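Local coordinates for probable aquaporin AqpM (Archaeoglobus fulgidus, PDB 3NE2), which probably forms a membrane channel through which water moves in either direction, driven by osmotic gradients, at residues Q108-A113 with P201-G206; M159-G164 with A236-N241; A147-A152 with I224-P229. All coordinates share one frame; numbering follows the deposited sequence.

Contact 1: Q108-A113 with P201-G206; sequences QFIGAA and PARTFG
Phe109 and Phe205 meet ring against ring and account for much of the surface buried here. Their centroids lie 4.6 Å apart and their planes are inclined at 44°, so the rings meet obliquely. The two side chains cross at about a right angle, with CD1 of Phe109 held 3.4 Å above the plane of the Phe205 ring, over its centre. Phe109 CE1 also lies 3.5 Å from Phe205 CD1. With its chi1 of 175°, Phe205 swings CG away from the backbone N and carries the ring toward 108-113. There the rim of the same ring takes the methyl of Ala113, whose CB is 4.1 Å from Phe205 CE2.

The helix that brings Phe205 here is one of the aquaporin half-helices. Pro201 and Ala202, the last two residues of the second NPA motif, begin its first turn, and it packs on helix 101-123 with short-segment axes 8.0 Å apart, crossing at -37°. Ala202 also touches Pro84 of the first NPA motif, which ties this contact to the place where the two half-helices meet. Arg203 starts off away from helix 101-123; in aquaporins the arginine at this position generally belongs to the narrow selectivity filter.

Small aliphatic contacts fill in beside the rings. The Ala202 methyl points at helix 101-123, its CB 4.0 Å from Phe109 CD2 and 4.2 Å from Ala112 CB. One turn on, backbone meets backbone: Ala112 O lies 3.6 Å from Gly206 CA. No hydrogen bond joins the two segments. Polar groups find partners in other parts of the chain: Gln108 NE2 bonds to Glu12 and Thr204 OG1 to Ser198.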
loop_
_atom_site.group_PDB
_atom_site.type_symbol
_atom_site.label_atom_id
_atom_site.label_comp_id
_atom_site.label_asym_id
_atom_site.label_seq_id
_atom_site.Cartn_x
_atom_site.Cartn_y
_atom_site.Cartn_z
ATOM N N GLN C 108 15.922 -23.827 1.225
ATOM C CA GLN C 108 15.892 -22.395 0.922
ATOM C C GLN C 108 16.822 -22.007 -0.241
ATOM O O GLN C 108 16.396 -21.310 -1.183
ATOM C CB GLN C 108 16.218 -21.591 2.202
ATOM C CG GLN C 108 15.045 -21.544 3.207
ATOM C CD GLN C 108 15.465 -21.541 4.669
ATOM O OE1 GLN C 108 16.591 -21.194 5.004
ATOM N NE2 GLN C 108 14.551 -21.939 5.546
ATOM N N PHE C 109 18.075 -22.463 -0.156
ATOM C CA PHE C 109 19.076 -22.203 -1.186
ATOM C C PHE C 109 18.687 -22.800 -2.543
ATOM O O PHE C 109 18.768 -22.113 -3.573
ATOM C CB PHE C 109 20.439 -22.736 -0.761
ATOM C CG PHE C 109 21.250 -21.759 0.050
ATOM C CD1 PHE C 109 22.507 -21.354 -0.380
ATOM C CD2 PHE C 109 20.765 -21.242 1.241
ATOM C CE1 PHE C 109 23.260 -20.453 0.372
ATOM C CE2 PHE C 109 21.520 -20.343 1.994
ATOM C CZ PHE C 109 22.757 -19.947 1.561
ATOM N N ILE C 110 18.249 -24.060 -2.541
ATOM C CA ILE C 110 17.744 -24.699 -3.765
ATOM C C ILE C 110 16.556 -23.936 -4.363
ATOM O O ILE C 110 16.509 -23.713 -5.578
ATOM C CB ILE C 110 17.305 -26.156 -3.527
ATOM C CG1 ILE C 110 18.530 -27.038 -3.292
ATOM C CG2 ILE C 110 16.503 -26.685 -4.721
ATOM C CD1 ILE C 110 18.170 -28.486 -2.953
ATOM N N GLY C 111 15.607 -23.538 -3.508
ATOM C CA GLY C 111 14.450 -22.750 -3.946
ATOM C C GLY C 111 14.828 -21.396 -4.532
ATOM O O GLY C 111 14.266 -20.951 -5.555
ATOM N N ALA C 112 15.797 -20.750 -3.884
ATOM C CA ALA C 112 16.295 -19.447 -4.316
ATOM C C ALA C 112 16.998 -19.498 -5.674
ATOM O O ALA C 112 16.825 -18.604 -6.511
ATOM C CB ALA C 112 17.245 -18.899 -3.284
ATOM N N ALA C 113 17.817 -20.532 -5.876
ATOM C CA ALA C 113 18.492 -20.744 -7.165
ATOM C C ALA C 113 17.478 -20.971 -8.282
ATOM O O ALA C 113 17.581 -20.378 -9.341
ATOM C CB ALA C 113 19.463 -21.920 -7.071
ATOM N N PRO C 201 20.344 -14.506 3.441
ATOM C CA PRO C 201 21.370 -15.217 2.694
ATOM C C PRO C 201 20.876 -15.994 1.477
ATOM O O PRO C 201 21.570 -16.002 0.461
ATOM C CB PRO C 201 21.934 -16.189 3.720
ATOM C CG PRO C 201 21.745 -15.511 5.001
ATOM C CD PRO C 201 20.469 -14.737 4.885
ATOM N N ALA C 202 19.726 -16.668 1.571
ATOM C CA ALA C 202 19.185 -17.410 0.422
ATOM C C ALA C 202 18.726 -16.461 -0.690
ATOM O O ALA C 202 18.932 -16.741 -1.894
ATOM C CB ALA C 202 18.056 -18.313 0.839
ATOM N N ARG C 203 18.157 -15.320 -0.292
ATOM C CA ARG C 203 17.672 -14.303 -1.244
ATOM C C ARG C 203 18.812 -13.585 -1.985
ATOM O O ARG C 203 18.642 -13.162 -3.117
ATOM C CB ARG C 203 16.784 -13.308 -0.500
ATOM C CG ARG C 203 16.348 -12.086 -1.292
ATOM C CD ARG C 203 17.251 -10.880 -0.997
ATOM N NE ARG C 203 16.796 -9.655 -1.662
ATOM C CZ ARG C 203 17.213 -9.221 -2.857
ATOM N NH1 ARG C 203 18.106 -9.901 -3.585
ATOM N NH2 ARG C 203 16.716 -8.088 -3.337
ATOM N N THR C 204 19.961 -13.451 -1.329
ATOM C CA THR C 204 21.182 -12.949 -1.960
ATOM C C THR C 204 21.821 -14.030 -2.833
ATOM O O THR C 204 22.201 -13.764 -3.976
ATOM C CB THR C 204 22.202 -12.465 -0.902
ATOM O OG1 THR C 204 21.720 -11.265 -0.281
ATOM C CG2 THR C 204 23.562 -12.200 -1.542
ATOM N N PHE C 205 21.925 -15.240 -2.286
ATOM C CA PHE C 205 22.495 -16.375 -3.001
ATOM C C PHE C 205 21.919 -16.547 -4.403
ATOM O O PHE C 205 22.676 -16.556 -5.391
ATOM C CB PHE C 205 22.294 -17.664 -2.200
ATOM C CG PHE C 205 22.759 -18.911 -2.919
ATOM C CD1 PHE C 205 24.093 -19.346 -2.820
ATOM C CD2 PHE C 205 21.863 -19.656 -3.695
ATOM C CE1 PHE C 205 24.522 -20.503 -3.481
ATOM C CE2 PHE C 205 22.286 -20.817 -4.360
ATOM C CZ PHE C 205 23.617 -21.243 -4.249
ATOM N N GLY C 206 20.591 -16.688 -4.483
ATOM C CA GLY C 206 19.892 -16.911 -5.770
ATOM C C GLY C 206 20.440 -16.122 -6.974
ATOM O O GLY C 206 21.000 -16.692 -7.929
#

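Contact 2: M159-G164 with A236-N241; sequences MLVIMG and AAWLYN
Met163 lies across one face of Tyr240, and this is the tightly packed part of the contact. Its CB stands 3.6 Å from the ring centroid and close to the ring normal, a CH-pi contact displaced toward the CG side of the ring. The chains run past each other in opposite directions. Bends at chi2 (-63°) and chi3 (-48°) bring the Met163 sulfur beside Ala237 and turn the methyl toward Tyr240 CD1 and Asn241: SD reaches an oblique Met-aromatic position 5.4 Å from the Tyr240 centroid, and lies 4.2 Å from Ala237 CB. Leu160 approaches the same ring at its edge, with CD1 4.0 Å from Tyr240 CD2. At the far end of the tyrosine, OH passes 3.4 Å from Gly164 CA. One turn before Tyr240, the Ala236 methyl sits where the backbones are nearest, opposite Leu160, its CB 3.6 Å from Met159 CB.

These segments lie near the ends of helices 144-167 and 224-243 that are predicted to face the cytoplasm, and the short segments cross at -45°. The second subunit covers part of this region, its Leu74 packing on Leu160 and its Ser73 on Tyr240.

Asn241, partly exposed, marks the looser side. Of 159-164, it is the Met163 methyl that comes to its amide, CE lying 3.3 Å from Asn241 ND2, while that nitrogen makes a weak hydrogen bond back to Ala237 O in its own helix. Tyr240 OH is hydrogen-bonded outside the two segments, to the Asp168 carboxylate, so the contact itself is held by methionine, aromatic and methyl packing.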
loop_
_atom_site.group_PDB
_atom_site.type_symbol
_atom_site.label_atom_id
_atom_site.label_comp_id
_atom_site.label_asym_id
_atom_site.label_seq_id
_atom_site.Cartn_x
_atom_site.Cartn_y
_atom_site.Cartn_z
ATOM N N MET C 159 13.094 -9.758 12.378
ATOM C CA MET C 159 12.960 -10.878 13.349
ATOM C C MET C 159 12.150 -10.484 14.580
ATOM O O MET C 159 11.360 -11.270 15.093
ATOM C CB MET C 159 14.324 -11.403 13.790
ATOM C CG MET C 159 14.249 -12.740 14.433
ATOM S SD MET C 159 13.648 -13.987 13.294
ATOM C CE MET C 159 13.058 -15.224 14.509
ATOM N N LEU C 160 12.336 -9.244 15.018
ATOM C CA LEU C 160 11.560 -8.682 16.112
ATOM C C LEU C 160 10.041 -8.769 15.851
ATOM O O LEU C 160 9.275 -9.064 16.762
ATOM C CB LEU C 160 11.976 -7.219 16.362
ATOM C CG LEU C 160 11.565 -6.631 17.709
ATOM C CD1 LEU C 160 12.289 -7.405 18.753
ATOM C CD2 LEU C 160 11.882 -5.160 17.825
ATOM N N VAL C 161 9.614 -8.515 14.616
ATOM C CA VAL C 161 8.216 -8.642 14.257
ATOM C C VAL C 161 7.852 -10.118 14.259
ATOM O O VAL C 161 6.794 -10.500 14.770
ATOM C CB VAL C 161 7.908 -7.990 12.882
ATOM C CG1 VAL C 161 6.643 -8.541 12.252
ATOM C CG2 VAL C 161 7.764 -6.508 13.045
ATOM N N ILE C 162 8.734 -10.950 13.711
ATOM C CA ILE C 162 8.482 -12.417 13.648
ATOM C C ILE C 162 8.222 -13.014 15.045
ATOM O O ILE C 162 7.414 -13.933 15.219
ATOM C CB ILE C 162 9.635 -13.170 12.898
ATOM C CG1 ILE C 162 9.706 -12.683 11.442
ATOM C CG2 ILE C 162 9.422 -14.675 12.947
ATOM C CD1 ILE C 162 10.876 -13.169 10.701
ATOM N N MET C 163 8.914 -12.459 16.036
ATOM C CA MET C 163 8.725 -12.867 17.426
ATOM C C MET C 163 7.377 -12.381 17.897
ATOM O O MET C 163 6.621 -13.112 18.498
ATOM C CB MET C 163 9.817 -12.261 18.338
ATOM C CG MET C 163 11.254 -12.747 18.079
ATOM S SD MET C 163 11.495 -14.507 18.362
ATOM C CE MET C 163 10.715 -14.698 19.971
ATOM N N GLY C 164 7.097 -11.120 17.625
ATOM C CA GLY C 164 5.934 -10.473 18.198
ATOM C C GLY C 164 4.585 -10.883 17.620
ATOM O O GLY C 164 3.566 -10.840 18.302
ATOM N N ALA C 236 17.796 -9.939 17.644
ATOM C CA ALA C 236 16.362 -9.630 17.823
ATOM C C ALA C 236 15.631 -10.678 18.655
ATOM O O ALA C 236 14.896 -10.342 19.589
ATOM C CB ALA C 236 15.670 -9.488 16.484
ATOM N N ALA C 237 15.844 -11.946 18.305
ATOM C CA ALA C 237 15.199 -13.084 18.979
ATOM C C ALA C 237 15.482 -13.051 20.459
ATOM O O ALA C 237 14.565 -13.085 21.268
ATOM C CB ALA C 237 15.692 -14.404 18.393
ATOM N N TRP C 238 16.768 -12.953 20.791
ATOM C CA TRP C 238 17.238 -12.961 22.178
ATOM C C TRP C 238 16.842 -11.718 22.953
ATOM O O TRP C 238 16.509 -11.818 24.129
ATOM C CB TRP C 238 18.754 -13.148 22.239
ATOM C CG TRP C 238 19.140 -14.580 22.097
ATOM C CD1 TRP C 238 19.171 -15.316 20.948
ATOM C CD2 TRP C 238 19.523 -15.465 23.151
ATOM N NE1 TRP C 238 19.563 -16.606 21.221
ATOM C CE2 TRP C 238 19.786 -16.726 22.567
ATOM C CE3 TRP C 238 19.675 -15.315 24.534
ATOM C CZ2 TRP C 238 20.189 -17.827 23.315
ATOM C CZ3 TRP C 238 20.074 -16.411 25.278
ATOM C CH2 TRP C 238 20.328 -17.652 24.667
ATOM N N LEU C 239 16.852 -10.556 22.307
ATOM C CA LEU C 239 16.348 -9.351 22.964
ATOM C C LEU C 239 14.856 -9.489 23.297
ATOM O O LEU C 239 14.440 -9.143 24.404
ATOM C CB LEU C 239 16.543 -8.104 22.095
ATOM C CG LEU C 239 16.231 -6.799 22.842
ATOM C CD1 LEU C 239 17.361 -6.485 23.823
ATOM C CD2 LEU C 239 15.990 -5.649 21.885
ATOM N N TYR C 240 14.065 -9.988 22.338
ATOM C CA TYR C 240 12.619 -10.132 22.519
ATOM C C TYR C 240 12.281 -10.870 23.808
ATOM O O TYR C 240 11.501 -10.396 24.634
ATOM C CB TYR C 240 11.991 -10.892 21.347
ATOM C CG TYR C 240 10.491 -10.833 21.405
ATOM C CD1 TYR C 240 9.759 -11.818 22.036
ATOM C CD2 TYR C 240 9.812 -9.769 20.877
ATOM C CE1 TYR C 240 8.381 -11.748 22.119
ATOM C CE2 TYR C 240 8.441 -9.690 20.945
ATOM C CZ TYR C 240 7.724 -10.673 21.564
ATOM O OH TYR C 240 6.344 -10.568 21.616
ATOM N N ASN C 241 12.870 -12.050 23.947
ATOM C CA ASN C 241 12.634 -12.915 25.088
ATOM C C ASN C 241 13.008 -12.208 26.379
ATOM O O ASN C 241 12.300 -12.311 27.371
ATOM C CB ASN C 241 13.412 -14.243 24.936
ATOM C CG ASN C 241 12.736 -15.224 23.977
ATOM O OD1 ASN C 241 12.496 -16.361 24.318
ATOM N ND2 ASN C 241 12.431 -14.776 22.782
#

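Contact 3: A147-A152 with I224-P229; sequences AILTEA and IYVIGP
Glu151 enters the other helix as a knob into a hole made by Ile224, Tyr225, Gly228 and Pro229. The fold is the aquaporin helix bundle, and the partners are transmembrane helices 144-167 and 224-243, whose short segments approach to 7.6 Å and cross at -48°.

Around the carboxylate the contacts are polar atoms against carbon. A chi1 of -81° sets CG of Glu151 opposite its own carbonyl carbon, and a further bend at chi2 turns the acid group to the Tyr225 ring. Glu151 OE1 lies at that ring's edge, in its plane, 3.6 Å from CE1 of Tyr225, and the carboxylate stands steeply to the ring at 76°. The other oxygen, Glu151 OE2, faces Pro229 CG at 3.8 Å. The carboxylate is hydrogen-bonded outside the segments, to the chain just before the second NPA motif: OE1 with Thr195 OG1 and Ser198 N, OE2 with Leu199 N. This buried acid thus probably helps hold the backbone leading into that motif, while Tyr225 OH bonds to Thr195 O.

Apolar packing lies a turn earlier. Ile148 and Ile224 cross at about a right angle, with CG2 of Ile148 3.6 Å from CG1 of Ile224, and Ala147 CB rests 3.8 Å from Ile224 CG2.

At Gly228 the two main chains come close, just before the kink where Pro229 N makes no bond to the preceding turn. Gly228 CA is 4.4 Å from Ile148 CA, and Gly228 O lies 3.1 Å from Ala152 CA, in the position of a CA-H...O contact.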
loop_
_atom_site.group_PDB
_atom_site.type_symbol
_atom_site.label_atom_id
_atom_site.label_comp_id
_atom_site.label_asym_id
_atom_site.label_seq_id
_atom_site.Cartn_x
_atom_site.Cartn_y
_atom_site.Cartn_z
ATOM N N ALA C 147 27.773 -1.795 5.518
ATOM C CA ALA C 147 26.878 -2.693 4.786
ATOM C C ALA C 147 26.352 -3.838 5.652
ATOM O O ALA C 147 25.179 -4.212 5.544
ATOM C CB ALA C 147 27.562 -3.251 3.556
ATOM N N ILE C 148 27.202 -4.409 6.503
ATOM C CA ILE C 148 26.728 -5.436 7.437
ATOM C C ILE C 148 25.881 -4.813 8.555
ATOM O O ILE C 148 24.918 -5.422 8.998
ATOM C CB ILE C 148 27.869 -6.333 8.049
ATOM C CG1 ILE C 148 28.938 -5.505 8.762
ATOM C CG2 ILE C 148 28.514 -7.197 6.980
ATOM C CD1 ILE C 148 29.396 -6.126 10.044
ATOM N N LEU C 149 26.231 -3.609 9.004
ATOM C CA LEU C 149 25.493 -2.967 10.095
ATOM C C LEU C 149 24.090 -2.607 9.653
ATOM O O LEU C 149 23.140 -2.822 10.407
ATOM C CB LEU C 149 26.202 -1.716 10.626
ATOM C CG LEU C 149 25.458 -1.008 11.770
ATOM C CD1 LEU C 149 25.409 -1.877 12.978
ATOM C CD2 LEU C 149 26.096 0.308 12.120
ATOM N N THR C 150 23.944 -2.074 8.442
ATOM C CA THR C 150 22.599 -1.733 7.937
ATOM C C THR C 150 21.774 -3.006 7.665
ATOM O O THR C 150 20.551 -3.012 7.826
ATOM C CB THR C 150 22.611 -0.885 6.651
ATOM O OG1 THR C 150 22.774 -1.740 5.519
ATOM C CG2 THR C 150 23.713 0.140 6.679
ATOM N N GLU C 151 22.453 -4.073 7.245
ATOM C CA GLU C 151 21.806 -5.375 7.073
ATOM C C GLU C 151 21.438 -6.042 8.410
ATOM O O GLU C 151 20.476 -6.804 8.472
ATOM C CB GLU C 151 22.692 -6.312 6.241
ATOM C CG GLU C 151 22.593 -6.084 4.734
ATOM C CD GLU C 151 21.319 -6.656 4.112
ATOM O OE1 GLU C 151 20.794 -6.025 3.168
ATOM O OE2 GLU C 151 20.839 -7.724 4.550
ATOM N N ALA C 152 22.199 -5.770 9.468
ATOM C CA ALA C 152 21.860 -6.295 10.794
ATOM C C ALA C 152 20.712 -5.493 11.400
ATOM O O ALA C 152 19.768 -6.082 11.920
ATOM C CB ALA C 152 23.060 -6.282 11.714
ATOM N N ILE C 224 28.605 -10.201 3.673
ATOM C CA ILE C 224 27.771 -9.102 4.158
ATOM C C ILE C 224 26.327 -9.546 4.347
ATOM O O ILE C 224 25.617 -9.020 5.206
ATOM C CB ILE C 224 27.803 -7.892 3.191
ATOM C CG1 ILE C 224 29.092 -7.100 3.381
ATOM C CG2 ILE C 224 26.609 -6.966 3.410
ATOM C CD1 ILE C 224 29.510 -6.335 2.144
ATOM N N TYR C 225 25.899 -10.515 3.543
ATOM C CA TYR C 225 24.515 -10.983 3.544
ATOM C C TYR C 225 24.302 -12.303 4.309
ATOM O O TYR C 225 23.186 -12.843 4.361
ATOM C CB TYR C 225 24.048 -11.060 2.096
ATOM C CG TYR C 225 24.197 -9.717 1.463
ATOM C CD1 TYR C 225 23.381 -8.670 1.860
ATOM C CD2 TYR C 225 25.189 -9.467 0.522
ATOM C CE1 TYR C 225 23.511 -7.404 1.307
ATOM C CE2 TYR C 225 25.337 -8.195 -0.050
ATOM C CZ TYR C 225 24.492 -7.164 0.347
ATOM O OH TYR C 225 24.617 -5.902 -0.210
ATOM N N VAL C 226 25.371 -12.799 4.918
ATOM C CA VAL C 226 25.293 -13.922 5.832
ATOM C C VAL C 226 25.480 -13.386 7.242
ATOM O O VAL C 226 24.625 -13.551 8.080
ATOM C CB VAL C 226 26.356 -14.973 5.504
ATOM C CG1 VAL C 226 26.216 -16.171 6.412
ATOM C CG2 VAL C 226 26.238 -15.394 4.043
ATOM N N ILE C 227 26.598 -12.718 7.490
ATOM C CA ILE C 227 26.903 -12.161 8.814
ATOM C C ILE C 227 25.822 -11.176 9.265
ATOM O O ILE C 227 25.241 -11.312 10.339
ATOM C CB ILE C 227 28.284 -11.448 8.811
ATOM C CG1 ILE C 227 29.407 -12.472 8.646
ATOM C CG2 ILE C 227 28.495 -10.654 10.092
ATOM C CD1 ILE C 227 30.727 -11.862 8.277
ATOM N N GLY C 228 25.562 -10.188 8.421
ATOM C CA GLY C 228 24.643 -9.095 8.737
ATOM C C GLY C 228 23.265 -9.515 9.206
ATOM O O GLY C 228 22.862 -9.154 10.303
ATOM N N PRO C 229 22.530 -10.262 8.359
ATOM C CA PRO C 229 21.224 -10.854 8.656
ATOM C C PRO C 229 21.143 -11.761 9.898
ATOM O O PRO C 229 20.197 -11.661 10.673
ATOM C CB PRO C 229 20.939 -11.682 7.400
ATOM C CG PRO C 229 21.595 -10.965 6.338
ATOM C CD PRO C 229 22.866 -10.421 6.932
#

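How the contacts relate
All three contacts are largely buried, but their depth differs: contact 1 is centred about 9 Å from the centre of the chain, contact 3 about 12 Å and contact 2 about 17 Å. Contacts 2 and 3 join the same helices, 144-167 and 224-243, at places whose centres are about 17 Å apart, and the second subunit packs on helix 144-167 at both. Contact 1 uses different helices yet touches contact 3, Pro201 CD lying 4.0 Å from Pro229 CB. Phenylalanine rings dominate contact 1, methionine and tyrosine contact 2, while contact 3 buries an acid hydrogen-bonded to the chain before the second NPA motif.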